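Local coordinates for protein HTH-type transcriptional regulator cbl (Escherichia coli K12, PDB 2FYI) that may act as an accessory LysR-type transcription regulator within the cys regulon, this chain being its cofactor-binding domain, at residues His22-Tyr27 with Asp147-Lys152; Ala56-Gln60 with Leu73-Leu79; Trp113-Tyr118 with Leu159-Ala165; Leu195-Leu200 with Gln224-Ser228. All blocks are in the same frame, centred on the assembly; numbering follows the deposited sequence.

Contact 1 of 4, residues His22-Tyr27 with Asp147-Lys152; sequences HTQARY and DSDVIK
The imidazole of His22 lies flat against the methylene group of Asp147. The His22 side chain leaves helix 22-27 with CG anti to the backbone N (chi1 176°), which carries the ring over to the start of helix 148-157. Followed outward, His22 CB is 3.8 Å from Asp147 CB. Beyond it, Asp147 CB sits over the centre of one ring face, 3.4 Å from the His22 ring centroid, which makes a CH-pi contact; Arg26 CG lies over the rim of the opposite face. His22 ND1 meets a water at 3.1 Å that also binds Thr23 OG1 and Ser148 OG, the latter hydrogen-bonded to Tyr118 as well. In the two-lobed fold of LysR cofactor-binding domains, akin to periplasmic binding proteins, the two helices come from different lobes, so the contact probably spans the interlobe cleft, in which LysR relatives bind effectors. At the tip, His22 NE2 finds Asp149 OD2 in the ring plane, 2.8 Å away, but an N-H...O angle of 121° marks the bond as weak. The same Asp149 OD2 takes Arg26 NH1 in a salt bridge of 2.7 Å, from its syn side and 31° out of the carboxylate plane. Arg26 NE turns to Thr153 of the second subunit. Lys152 NZ, bonded chiefly to Ser168 O, adds a weak bond of 3.2 Å to Tyr27 OH. Asp147 meanwhile serves as N-cap, its OD2 accepting from the amides of Asp149 and Val150.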
loop_
_atom_site.group_PDB
_atom_site.type_symbol
_atom_site.label_atom_id
_atom_site.label_comp_id
_atom_site.label_asym_id
_atom_site.label_seq_id
_atom_site.Cartn_x
_atom_site.Cartn_y
_atom_site.Cartn_z
ATOM N N HIS A 22 -2.942 3.208 -4.667
ATOM C CA HIS A 22 -3.706 2.335 -3.799
ATOM C C HIS A 22 -5.124 2.837 -3.670
ATOM O O HIS A 22 -6.099 2.067 -3.753
ATOM C CB HIS A 22 -3.055 2.315 -2.419
ATOM C CG HIS A 22 -3.824 1.525 -1.405
ATOM N ND1 HIS A 22 -4.902 2.047 -0.710
ATOM C CD2 HIS A 22 -3.680 0.247 -0.979
ATOM C CE1 HIS A 22 -5.385 1.120 0.096
ATOM N NE2 HIS A 22 -4.665 0.020 -0.053
ATOM N N THR A 23 -5.237 4.147 -3.473
ATOM C CA THR A 23 -6.542 4.742 -3.242
ATOM C C THR A 23 -7.544 4.418 -4.355
ATOM O O THR A 23 -8.638 3.945 -4.081
ATOM C CB THR A 23 -6.511 6.289 -3.078
ATOM O OG1 THR A 23 -5.460 6.698 -2.195
ATOM C CG2 THR A 23 -7.832 6.759 -2.530
ATOM N N GLN A 24 -7.202 4.688 -5.613
ATOM C CA GLN A 24 -8.206 4.473 -6.651
ATOM C C GLN A 24 -8.311 2.985 -6.964
ATOM O O GLN A 24 -9.399 2.488 -7.172
ATOM C CB GLN A 24 -7.977 5.344 -7.909
ATOM C CG GLN A 24 -6.836 6.387 -7.818
ATOM C CD GLN A 24 -7.106 7.575 -6.879
ATOM O OE1 GLN A 24 -8.178 7.704 -6.261
ATOM N NE2 GLN A 24 -6.117 8.459 -6.776
ATOM N N ALA A 25 -7.200 2.265 -6.933
ATOM C CA ALA A 25 -7.261 0.865 -7.202
ATOM C C ALA A 25 -8.310 0.182 -6.297
ATOM O O ALA A 25 -9.067 -0.695 -6.741
ATOM C CB ALA A 25 -5.906 0.281 -7.038
ATOM N N ARG A 26 -8.390 0.610 -5.044
ATOM C CA ARG A 26 -9.309 -0.019 -4.130
ATOM C C ARG A 26 -10.699 0.562 -4.114
ATOM O O ARG A 26 -11.674 -0.160 -3.957
ATOM C CB ARG A 26 -8.778 0.081 -2.720
ATOM C CG ARG A 26 -7.515 -0.653 -2.565
ATOM C CD ARG A 26 -7.457 -1.302 -1.273
ATOM N NE ARG A 26 -8.401 -2.392 -1.179
ATOM C CZ ARG A 26 -8.779 -2.877 -0.000
ATOM N NH1 ARG A 26 -8.283 -2.338 1.118
ATOM N NH2 ARG A 26 -9.627 -3.888 0.071
ATOM N N TYR A 27 -10.811 1.872 -4.227
ATOM C CA TYR A 27 -12.063 2.503 -3.854
ATOM C C TYR A 27 -12.867 3.132 -4.975
ATOM O O TYR A 27 -14.014 3.522 -4.777
ATOM C CB TYR A 27 -11.841 3.543 -2.766
ATOM C CG TYR A 27 -11.076 2.992 -1.612
ATOM C CD1 TYR A 27 -9.857 3.547 -1.222
ATOM C CD2 TYR A 27 -11.550 1.886 -0.933
ATOM C CE1 TYR A 27 -9.130 3.018 -0.176
ATOM C CE2 TYR A 27 -10.849 1.356 0.111
ATOM C CZ TYR A 27 -9.632 1.916 0.488
ATOM O OH TYR A 27 -8.957 1.352 1.559
ATOM N N ASP A 147 -0.839 4.245 2.421
ATOM C CA ASP A 147 -2.216 3.898 2.042
ATOM C C ASP A 147 -3.218 3.845 3.204
ATOM O O ASP A 147 -2.841 3.812 4.361
ATOM C CB ASP A 147 -2.201 2.567 1.317
ATOM C CG ASP A 147 -1.833 1.414 2.236
ATOM O OD1 ASP A 147 -0.677 0.905 2.121
ATOM O OD2 ASP A 147 -2.699 1.027 3.086
ATOM N N SER A 148 -4.500 3.809 2.900
ATOM C CA SER A 148 -5.520 3.895 3.941
ATOM C C SER A 148 -5.715 2.659 4.795
ATOM O O SER A 148 -6.346 2.746 5.811
ATOM C CB SER A 148 -6.868 4.266 3.329
ATOM O OG SER A 148 -6.720 5.301 2.341
ATOM N N ASP A 149 -5.207 1.499 4.400
ATOM C CA ASP A 149 -5.461 0.290 5.187
ATOM C C ASP A 149 -4.510 0.209 6.360
ATOM O O ASP A 149 -4.898 -0.203 7.463
ATOM C CB ASP A 149 -5.382 -0.955 4.324
ATOM C CG ASP A 149 -6.477 -0.978 3.261
ATOM O OD1 ASP A 149 -7.688 -0.968 3.617
ATOM O OD2 ASP A 149 -6.151 -0.973 2.046
ATOM N N VAL A 150 -3.263 0.622 6.129
ATOM C CA VAL A 150 -2.344 0.796 7.227
ATOM C C VAL A 150 -2.962 1.780 8.247
ATOM O O VAL A 150 -3.072 1.464 9.445
ATOM C CB VAL A 150 -0.977 1.238 6.724
ATOM C CG1 VAL A 150 -0.063 1.610 7.883
ATOM C CG2 VAL A 150 -0.372 0.144 5.949
ATOM N N ILE A 151 -3.415 2.938 7.783
ATOM C CA ILE A 151 -4.078 3.849 8.687
ATOM C C ILE A 151 -5.174 3.165 9.477
ATOM O O ILE A 151 -5.251 3.340 10.698
ATOM C CB ILE A 151 -4.640 5.071 7.981
ATOM C CG1 ILE A 151 -3.523 5.794 7.227
ATOM C CG2 ILE A 151 -5.209 6.045 8.978
ATOM C CD1 ILE A 151 -3.984 6.932 6.330
ATOM N N LYS A 152 -6.029 2.377 8.832
ATOM C CA LYS A 152 -7.098 1.705 9.614
ATOM C C LYS A 152 -6.540 0.831 10.742
ATOM O O LYS A 152 -7.029 0.873 11.871
ATOM C CB LYS A 152 -8.038 0.874 8.747
ATOM C CG LYS A 152 -8.976 1.708 7.927
ATOM C CD LYS A 152 -9.332 0.968 6.639
ATOM C CE LYS A 152 -10.252 1.770 5.706
ATOM N NZ LYS A 152 -10.431 0.984 4.410
HETATM O O HOH W 1 -5.366 4.987 0.090
#

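Contact 2 of 4, residues Ala56-Gln60 with Leu73-Leu79; sequences ATLLQ and LSNDPQL
Leu79 lies against the flank of helix 52-61, reaching both Leu59 and Ala56. Segment 73-79 is the end of the loop that leads from strand 66-69 into strand 79-94, Leu79 being the strand's first residue, and it folds back over the helix through two type I beta turns, Leu73-Asp76 and Asp76-Leu79. The two leucine side chains cross at about a right angle: Leu79 CD2 is 3.6 Å from Leu59 CB, and Leu79 CD1 stands 3.9 Å from Leu59 CD1. With CG anti to the carbonyl carbon (chi1 -53°), Leu79 also brings CD1 to 4.1 Å from Ala56 CB, and Leu73 CD2 extends this apolar patch from the other end of the loop. Gln60 marks the more polar margin. Its chain runs out extended beyond CG, so that the amide reaches the loop, and Gln60 CG comes within 3.3 Å of Gln78 OE1. The amide planes of Gln60 and Gln78 are turned 67° apart. Gln60 NE2 lies 3.0 Å from Asp76 OD2. Replacing Gln60 with an alanine would probably open a gap beside Gln78 and take from Asp76 OD2 its polar neighbour on the helix. The other carboxylate oxygen is engaged within the loop, where an Asx turn forms: Gln78 N donates to Asp76 OD1 at 2.7 Å, arriving from above the carboxylate plane.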
loop_
_atom_site.group_PDB
_atom_site.type_symbol
_atom_site.label_atom_id
_atom_site.label_comp_id
_atom_site.label_asym_id
_atom_site.label_seq_id
_atom_site.Cartn_x
_atom_site.Cartn_y
_atom_site.Cartn_z
ATOM N N ALA A 56 3.643 9.120 -13.324
ATOM C CA ALA A 56 4.011 10.104 -14.335
ATOM C C ALA A 56 5.119 9.564 -15.236
ATOM O O ALA A 56 5.069 9.718 -16.445
ATOM C CB ALA A 56 4.430 11.407 -13.689
ATOM N N THR A 57 6.121 8.921 -14.656
ATOM C CA THR A 57 7.196 8.375 -15.451
ATOM C C THR A 57 6.682 7.315 -16.405
ATOM O O THR A 57 7.051 7.311 -17.570
ATOM C CB THR A 57 8.235 7.779 -14.553
ATOM O OG1 THR A 57 8.826 8.842 -13.819
ATOM C CG2 THR A 57 9.299 7.088 -15.349
ATOM N N LEU A 58 5.822 6.417 -15.927
ATOM C CA LEU A 58 5.330 5.347 -16.789
ATOM C C LEU A 58 4.582 5.938 -17.962
ATOM O O LEU A 58 4.665 5.434 -19.069
ATOM C CB LEU A 58 4.443 4.369 -16.024
ATOM C CG LEU A 58 5.119 3.552 -14.914
ATOM C CD1 LEU A 58 4.033 2.966 -14.073
ATOM C CD2 LEU A 58 6.021 2.465 -15.442
ATOM N N LEU A 59 3.859 7.023 -17.728
ATOM C CA LEU A 59 3.156 7.656 -18.820
ATOM C C LEU A 59 4.141 8.263 -19.791
ATOM O O LEU A 59 3.987 8.086 -20.992
ATOM C CB LEU A 59 2.187 8.711 -18.315
ATOM C CG LEU A 59 0.835 8.258 -17.778
ATOM C CD1 LEU A 59 0.005 9.467 -17.384
ATOM C CD2 LEU A 59 0.115 7.446 -18.811
ATOM N N GLN A 60 5.150 8.968 -19.289
ATOM C CA GLN A 60 6.147 9.572 -20.167
ATOM C C GLN A 60 6.794 8.529 -21.065
ATOM O O GLN A 60 7.022 8.789 -22.227
ATOM C CB GLN A 60 7.215 10.322 -19.373
ATOM C CG GLN A 60 6.653 11.469 -18.482
ATOM C CD GLN A 60 7.563 11.828 -17.267
ATOM O OE1 GLN A 60 8.801 11.703 -17.343
ATOM N NE2 GLN A 60 6.945 12.275 -16.146
ATOM N N LEU A 73 -0.168 15.194 -11.779
ATOM C CA LEU A 73 -0.432 14.789 -13.162
ATOM C C LEU A 73 -0.863 16.011 -13.875
ATOM O O LEU A 73 -0.620 16.165 -15.067
ATOM C CB LEU A 73 -1.516 13.697 -13.299
ATOM C CG LEU A 73 -1.226 12.266 -12.813
ATOM C CD1 LEU A 73 -2.363 11.308 -13.106
ATOM C CD2 LEU A 73 0.064 11.758 -13.386
ATOM N N SER A 74 -1.505 16.908 -13.151
ATOM C CA SER A 74 -2.034 18.076 -13.816
ATOM C C SER A 74 -0.989 19.171 -13.918
ATOM O O SER A 74 -1.247 20.222 -14.469
ATOM C CB SER A 74 -3.286 18.571 -13.129
ATOM O OG SER A 74 -2.962 19.013 -11.848
ATOM N N ASN A 75 0.206 18.909 -13.407
ATOM C CA ASN A 75 1.249 19.909 -13.455
ATOM C C ASN A 75 2.510 19.459 -14.157
ATOM O O ASN A 75 3.570 20.036 -13.977
ATOM C CB ASN A 75 1.525 20.451 -12.054
ATOM C CG ASN A 75 0.587 21.593 -11.684
ATOM O OD1 ASN A 75 0.502 21.989 -10.518
ATOM N ND2 ASN A 75 -0.129 22.134 -12.684
ATOM N N ASP A 76 2.385 18.448 -14.994
ATOM C CA ASP A 76 3.535 17.974 -15.722
ATOM C C ASP A 76 3.416 18.407 -17.174
ATOM O O ASP A 76 2.436 18.092 -17.848
ATOM C CB ASP A 76 3.616 16.461 -15.619
ATOM C CG ASP A 76 4.869 15.885 -16.270
ATOM O OD1 ASP A 76 5.430 16.484 -17.244
ATOM O OD2 ASP A 76 5.268 14.790 -15.786
ATOM N N PRO A 77 4.422 19.138 -17.663
ATOM C CA PRO A 77 4.433 19.656 -19.023
ATOM C C PRO A 77 4.255 18.553 -20.061
ATOM O O PRO A 77 3.789 18.816 -21.169
ATOM C CB PRO A 77 5.840 20.248 -19.168
ATOM C CG PRO A 77 6.269 20.563 -17.799
ATOM C CD PRO A 77 5.644 19.498 -16.921
ATOM N N GLN A 78 4.625 17.322 -19.732
ATOM C CA GLN A 78 4.533 16.266 -20.739
ATOM C C GLN A 78 3.274 15.435 -20.656
ATOM O O GLN A 78 3.088 14.497 -21.413
ATOM C CB GLN A 78 5.700 15.331 -20.651
ATOM C CG GLN A 78 6.941 15.863 -21.244
ATOM C CD GLN A 78 8.098 14.959 -20.894
ATOM O OE1 GLN A 78 7.978 14.047 -20.027
ATOM N NE2 GLN A 78 9.237 15.186 -21.561
ATOM N N LEU A 79 2.405 15.755 -19.718
ATOM C CA LEU A 79 1.148 15.044 -19.662
ATOM C C LEU A 79 -0.018 15.990 -19.856
ATOM O O LEU A 79 0.147 17.202 -19.852
ATOM C CB LEU A 79 1.013 14.270 -18.347
ATOM C CG LEU A 79 2.173 13.339 -18.000
ATOM C CD1 LEU A 79 1.898 12.754 -16.653
ATOM C CD2 LEU A 79 2.385 12.246 -19.052
#

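Contact 3 of 4, residues Trp113-Tyr118 with Leu159-Ala165; sequences WPLITY and LGIGLVA
Tyr118 OH has two partners: Ala165 N, which donates to it at 3.0 Å, and Ser148 OG at the head of helix 148-157. The amide of Ala165 arrives at the ring edge, in plane, with an N-H...O angle of 159°. Tyr118 CG is anti to the carbonyl carbon (chi1 -53°), which brings the hydroxyl across to the end of strand 161-165. A phenylalanine here would probably leave both Ala165 N and Ser148 OG without this mate. Before that point the strands pair in parallel, Leu115 with Ile161 and Ile116 with Gly162, at 22° between their short axes. Strand 115-118 thus lies between 141-145 and 161-165, all parallel, in the alpha/beta lobe whose sheet is flanked by helices 125-134 and 148-157. Ile161 N bonds to Pro114 O, Ile116 N to Ile161 O at 2.7 Å, and Leu163 N to Ile116 O. Thr117 continues the series with its side chain, OG1 donating to Leu163 O at 3.0 Å. On the face of Leu115, its CD2 packs on Ile161 CG1, and its CD1 meets Leu163 CD1 at 3.9 Å; Ile161 CD1 also reaches Trp113 CB. The polar bonds run along the backbone between apolar side chains, and past the last main-chain bond side-chain hydroxyls take over: Thr117 OG1 serves the buried carbonyl of Leu163, and Tyr118 OH the amide of Ala165.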
loop_
_atom_site.group_PDB
_atom_site.type_symbol
_atom_site.label_atom_id
_atom_site.label_comp_id
_atom_site.label_asym_id
_atom_site.label_seq_id
_atom_site.Cartn_x
_atom_site.Cartn_y
_atom_site.Cartn_z
ATOM N N TRP A 113 -3.962 15.714 18.965
ATOM C CA TRP A 113 -3.830 14.251 19.057
ATOM C C TRP A 113 -2.793 13.695 18.107
ATOM O O TRP A 113 -2.453 14.343 17.104
ATOM C CB TRP A 113 -5.154 13.598 18.759
ATOM C CG TRP A 113 -6.216 14.171 19.570
ATOM C CD1 TRP A 113 -6.880 15.385 19.380
ATOM C CD2 TRP A 113 -6.758 13.596 20.726
ATOM N NE1 TRP A 113 -7.803 15.571 20.383
ATOM C CE2 TRP A 113 -7.742 14.491 21.223
ATOM C CE3 TRP A 113 -6.507 12.411 21.400
ATOM C CZ2 TRP A 113 -8.468 14.224 22.340
ATOM C CZ3 TRP A 113 -7.199 12.158 22.517
ATOM C CH2 TRP A 113 -8.190 13.052 22.983
ATOM N N PRO A 114 -2.261 12.500 18.415
ATOM C CA PRO A 114 -1.362 11.805 17.476
ATOM C C PRO A 114 -2.035 11.535 16.116
ATOM O O PRO A 114 -3.071 10.921 16.094
ATOM C CB PRO A 114 -1.064 10.478 18.218
ATOM C CG PRO A 114 -1.269 10.803 19.647
ATOM C CD PRO A 114 -2.428 11.752 19.674
ATOM N N LEU A 115 -1.483 11.990 15.000
ATOM C CA LEU A 115 -2.125 11.702 13.711
ATOM C C LEU A 115 -1.521 10.538 12.982
ATOM O O LEU A 115 -0.292 10.316 13.018
ATOM C CB LEU A 115 -2.027 12.850 12.762
ATOM C CG LEU A 115 -2.892 13.988 13.229
ATOM C CD1 LEU A 115 -2.989 15.038 12.101
ATOM C CD2 LEU A 115 -4.265 13.443 13.649
ATOM N N ILE A 116 -2.388 9.808 12.289
ATOM C CA ILE A 116 -1.962 8.746 11.426
ATOM C C ILE A 116 -2.503 9.113 10.079
ATOM O O ILE A 116 -3.704 9.117 9.859
ATOM C CB ILE A 116 -2.538 7.416 11.853
ATOM C CG1 ILE A 116 -2.256 7.172 13.317
ATOM C CG2 ILE A 116 -1.965 6.278 11.016
ATOM C CD1 ILE A 116 -3.041 6.027 13.805
ATOM N N THR A 117 -1.613 9.453 9.167
ATOM C CA THR A 117 -2.066 9.947 7.884
ATOM C C THR A 117 -1.065 9.688 6.776
ATOM O O THR A 117 -0.018 9.081 7.019
ATOM C CB THR A 117 -2.441 11.416 7.949
ATOM O OG1 THR A 117 -3.319 11.693 6.866
ATOM C CG2 THR A 117 -1.236 12.287 7.838
ATOM N N TYR A 118 -1.406 10.123 5.567
ATOM C CA TYR A 118 -0.567 9.861 4.400
ATOM C C TYR A 118 0.752 10.594 4.482
ATOM O O TYR A 118 0.840 11.659 5.054
ATOM C CB TYR A 118 -1.293 10.258 3.113
ATOM C CG TYR A 118 -2.643 9.614 3.010
ATOM C CD1 TYR A 118 -3.800 10.377 3.156
ATOM C CD2 TYR A 118 -2.762 8.243 2.818
ATOM C CE1 TYR A 118 -5.047 9.798 3.093
ATOM C CE2 TYR A 118 -3.997 7.655 2.751
ATOM C CZ TYR A 118 -5.143 8.444 2.898
ATOM O OH TYR A 118 -6.399 7.883 2.830
ATOM N N LEU A 159 -2.862 3.544 18.384
ATOM C CA LEU A 159 -1.738 4.456 18.192
ATOM C C LEU A 159 -2.078 5.948 18.076
ATOM O O LEU A 159 -1.219 6.768 18.418
ATOM C CB LEU A 159 -0.976 4.047 16.962
ATOM C CG LEU A 159 0.440 4.583 16.856
ATOM C CD1 LEU A 159 1.337 3.925 17.914
ATOM C CD2 LEU A 159 0.957 4.309 15.450
ATOM N N GLY A 160 -3.290 6.288 17.602
ATOM C CA GLY A 160 -3.679 7.672 17.273
ATOM C C GLY A 160 -4.963 7.806 16.431
ATOM O O GLY A 160 -5.678 6.834 16.204
ATOM N N ILE A 161 -5.298 8.992 15.960
ATOM C CA ILE A 161 -6.458 9.120 15.082
ATOM C C ILE A 161 -6.028 9.269 13.612
ATOM O O ILE A 161 -4.859 9.556 13.319
ATOM C CB ILE A 161 -7.306 10.331 15.465
ATOM C CG1 ILE A 161 -6.501 11.610 15.243
ATOM C CG2 ILE A 161 -7.767 10.214 16.888
ATOM C CD1 ILE A 161 -7.021 12.802 15.940
ATOM N N GLY A 162 -6.954 9.087 12.681
ATOM C CA GLY A 162 -6.555 9.044 11.281
ATOM C C GLY A 162 -7.219 10.089 10.424
ATOM O O GLY A 162 -8.404 10.408 10.605
ATOM N N LEU A 163 -6.457 10.646 9.491
ATOM C CA LEU A 163 -7.051 11.428 8.412
ATOM C C LEU A 163 -7.015 10.574 7.160
ATOM O O LEU A 163 -5.936 10.214 6.692
ATOM C CB LEU A 163 -6.300 12.737 8.219
ATOM C CG LEU A 163 -6.726 13.722 9.318
ATOM C CD1 LEU A 163 -5.827 14.902 9.387
ATOM C CD2 LEU A 163 -8.137 14.196 9.097
ATOM N N VAL A 164 -8.181 10.183 6.659
ATOM C CA VAL A 164 -8.257 9.317 5.480
ATOM C C VAL A 164 -9.181 9.887 4.424
ATOM O O VAL A 164 -10.159 10.541 4.742
ATOM C CB VAL A 164 -8.774 7.918 5.824
ATOM C CG1 VAL A 164 -7.833 7.240 6.722
ATOM C CG2 VAL A 164 -10.118 8.003 6.496
ATOM N N ALA A 165 -8.849 9.632 3.165
ATOM C CA ALA A 165 -9.749 9.867 2.038
ATOM C C ALA A 165 -11.164 9.370 2.364
ATOM O O ALA A 165 -11.317 8.252 2.811
ATOM C CB ALA A 165 -9.203 9.130 0.834
#

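Contact 4 of 4, residues Leu195-Leu200 with Gln224-Ser228; sequences LKRGQL and QVMES
The guanidinium of Arg197 is approached obliquely by Ser228 OG and by Gln224 O. Ser228 OG is 3.5 Å from Arg197 NH1, and since this C-terminal serine is poorly ordered, little weight rests on the pair. Arg197 NH2 has another, weak partner in Leu79 O. The firm link is made by the backbone: Gly198 N donates to Val225 O at 2.9 Å, with an N-H...O angle of 155°. Gly198 sits in a type II turn from Lys196 to Gln199, and its positive phi of 65° fits the third place of such a turn. This turn follows strand 189-196 and receives the last part of helix 218-226. Val225 reaches the other segment with both branches, CG1 lying 3.7 Å from Lys196 O and CG2 3.8 Å from Leu195 CD1. Phe82 and Trp206 also touch Val225, tying the helix end to the sheet and to helix 203-212. Farther out, the Met226 chain, bent at chi2 and chi3, brings SD to 4.1 Å from Leu200 CD2, the two side chains crossing at about a right angle. Between these two segments the link therefore rests on one main-chain bond and a small apolar patch, while the guanidinium, whose named partners are long or weak, probably adds little to it.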
loop_
_atom_site.group_PDB
_atom_site.type_symbol
_atom_site.label_atom_id
_atom_site.label_comp_id
_atom_site.label_asym_id
_atom_site.label_seq_id
_atom_site.Cartn_x
_atom_site.Cartn_y
_atom_site.Cartn_z
ATOM N N LEU A 195 -2.963 11.353 -19.714
ATOM C CA LEU A 195 -2.420 10.643 -20.874
ATOM C C LEU A 195 -1.162 11.371 -21.282
ATOM O O LEU A 195 -1.002 12.575 -20.968
ATOM C CB LEU A 195 -3.394 10.698 -22.059
ATOM C CG LEU A 195 -4.785 10.157 -21.796
ATOM C CD1 LEU A 195 -5.776 10.600 -22.833
ATOM C CD2 LEU A 195 -4.654 8.663 -21.766
ATOM N N LYS A 196 -0.287 10.673 -22.003
ATOM C CA LYS A 196 0.872 11.329 -22.599
ATOM C C LYS A 196 0.441 12.328 -23.671
ATOM O O LYS A 196 -0.381 12.017 -24.544
ATOM C CB LYS A 196 1.796 10.290 -23.195
ATOM C CG LYS A 196 3.075 10.813 -23.790
ATOM C CD LYS A 196 3.841 9.584 -24.241
ATOM C CE LYS A 196 4.842 9.884 -25.323
ATOM N NZ LYS A 196 6.054 10.414 -24.693
ATOM N N ARG A 197 0.984 13.532 -23.600
ATOM C CA ARG A 197 0.595 14.581 -24.547
ATOM C C ARG A 197 1.093 14.302 -25.960
ATOM O O ARG A 197 2.183 13.770 -26.144
ATOM C CB ARG A 197 1.130 15.911 -24.061
ATOM C CG ARG A 197 0.844 17.064 -24.928
ATOM C CD ARG A 197 1.497 18.245 -24.295
ATOM N NE ARG A 197 0.781 18.631 -23.085
ATOM C CZ ARG A 197 -0.338 19.357 -23.101
ATOM N NH1 ARG A 197 -0.852 19.758 -24.277
ATOM N NH2 ARG A 197 -0.942 19.690 -21.960
ATOM N N GLY A 198 0.285 14.649 -26.958
ATOM C CA GLY A 198 0.604 14.342 -28.352
ATOM C C GLY A 198 0.652 12.852 -28.695
ATOM O O GLY A 198 1.063 12.476 -29.783
ATOM N N GLN A 199 0.230 11.980 -27.792
ATOM C CA GLN A 199 0.292 10.556 -28.081
ATOM C C GLN A 199 -0.984 10.037 -28.779
ATOM O O GLN A 199 -2.094 10.337 -28.340
ATOM C CB GLN A 199 0.551 9.796 -26.780
ATOM C CG GLN A 199 0.939 8.339 -26.947
ATOM C CD GLN A 199 2.095 8.161 -27.923
ATOM O OE1 GLN A 199 2.975 9.043 -28.047
ATOM N NE2 GLN A 199 2.101 7.025 -28.634
ATOM N N LEU A 200 -0.827 9.286 -29.873
ATOM C CA LEU A 200 -1.932 8.521 -30.470
ATOM C C LEU A 200 -2.322 7.306 -29.602
ATOM O O LEU A 200 -1.466 6.723 -28.922
ATOM C CB LEU A 200 -1.524 8.033 -31.856
ATOM C CG LEU A 200 -1.220 9.035 -32.983
ATOM C CD1 LEU A 200 -1.076 8.306 -34.325
ATOM C CD2 LEU A 200 -2.305 10.097 -33.075
ATOM N N GLN A 224 -7.791 17.795 -27.275
ATOM C CA GLN A 224 -7.010 18.474 -26.264
ATOM C C GLN A 224 -5.689 17.788 -25.937
ATOM O O GLN A 224 -4.730 18.437 -25.559
ATOM C CB GLN A 224 -7.861 18.581 -25.026
ATOM C CG GLN A 224 -7.526 19.732 -24.167
ATOM C CD GLN A 224 -8.113 19.523 -22.809
ATOM O OE1 GLN A 224 -9.334 19.584 -22.638
ATOM N NE2 GLN A 224 -7.259 19.222 -21.827
ATOM N N VAL A 225 -5.652 16.473 -26.080
ATOM C CA VAL A 225 -4.406 15.720 -26.032
ATOM C C VAL A 225 -3.526 16.045 -27.234
ATOM O O VAL A 225 -2.307 15.932 -27.183
ATOM C CB VAL A 225 -4.689 14.217 -26.091
ATOM C CG1 VAL A 225 -3.405 13.439 -26.222
ATOM C CG2 VAL A 225 -5.461 13.783 -24.886
ATOM N N MET A 226 -4.148 16.445 -28.329
ATOM C CA MET A 226 -3.433 16.470 -29.576
ATOM C C MET A 226 -2.983 17.864 -29.951
ATOM O O MET A 226 -1.967 18.027 -30.629
ATOM C CB MET A 226 -4.311 15.893 -30.675
ATOM C CG MET A 226 -3.546 15.069 -31.655
ATOM S SD MET A 226 -2.934 13.566 -30.892
ATOM C CE MET A 226 -4.472 12.691 -30.631
ATOM N N GLU A 227 -3.736 18.861 -29.487
ATOM C CA GLU A 227 -3.634 20.258 -29.953
ATOM C C GLU A 227 -2.221 20.855 -30.027
ATOM O O GLU A 227 -1.981 21.789 -30.803
ATOM C CB GLU A 227 -4.506 21.162 -29.080
ATOM C CG GLU A 227 -4.242 20.966 -27.577
ATOM C CD GLU A 227 -4.620 22.181 -26.753
ATOM O OE1 GLU A 227 -4.691 23.287 -27.331
ATOM O OE2 GLU A 227 -4.843 22.033 -25.533
ATOM N N SER A 228 -1.295 20.333 -29.217
ATOM C CA SER A 228 0.082 20.858 -29.184
ATOM C C SER A 228 1.033 20.128 -30.153
ATOM O O SER A 228 0.991 18.899 -30.285
ATOM C CB SER A 228 0.636 20.840 -27.748
ATOM O OG SER A 228 -0.002 21.815 -26.943
#

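Overall arrangement
Contacts 1 and 3 are buried, contact 2 is partly so, and contact 4 lies at the surface. Segment 147-152 of contact 1 lies in the same lobe as contact 3: Ser148 bonds to Tyr118, and Ile151 packs on the sheet; the centres of the two contacts are 13 Å apart. Contact 1 bridges the two lobes with water and charged groups and has many second-subunit neighbours; contact 3, a parallel strand pair with apolar lining, has one, at Leu159. Contacts 2 and 4 sit in the opposite lobe, centres 11 Å apart, linked by Lys196 NZ to Gln60 O and Arg197 N to Gln78 O; contact 2 rests on leucine and alanine packing with a polar margin, contact 4 on a main-chain hydrogen bond beside valine, leucine and methionine.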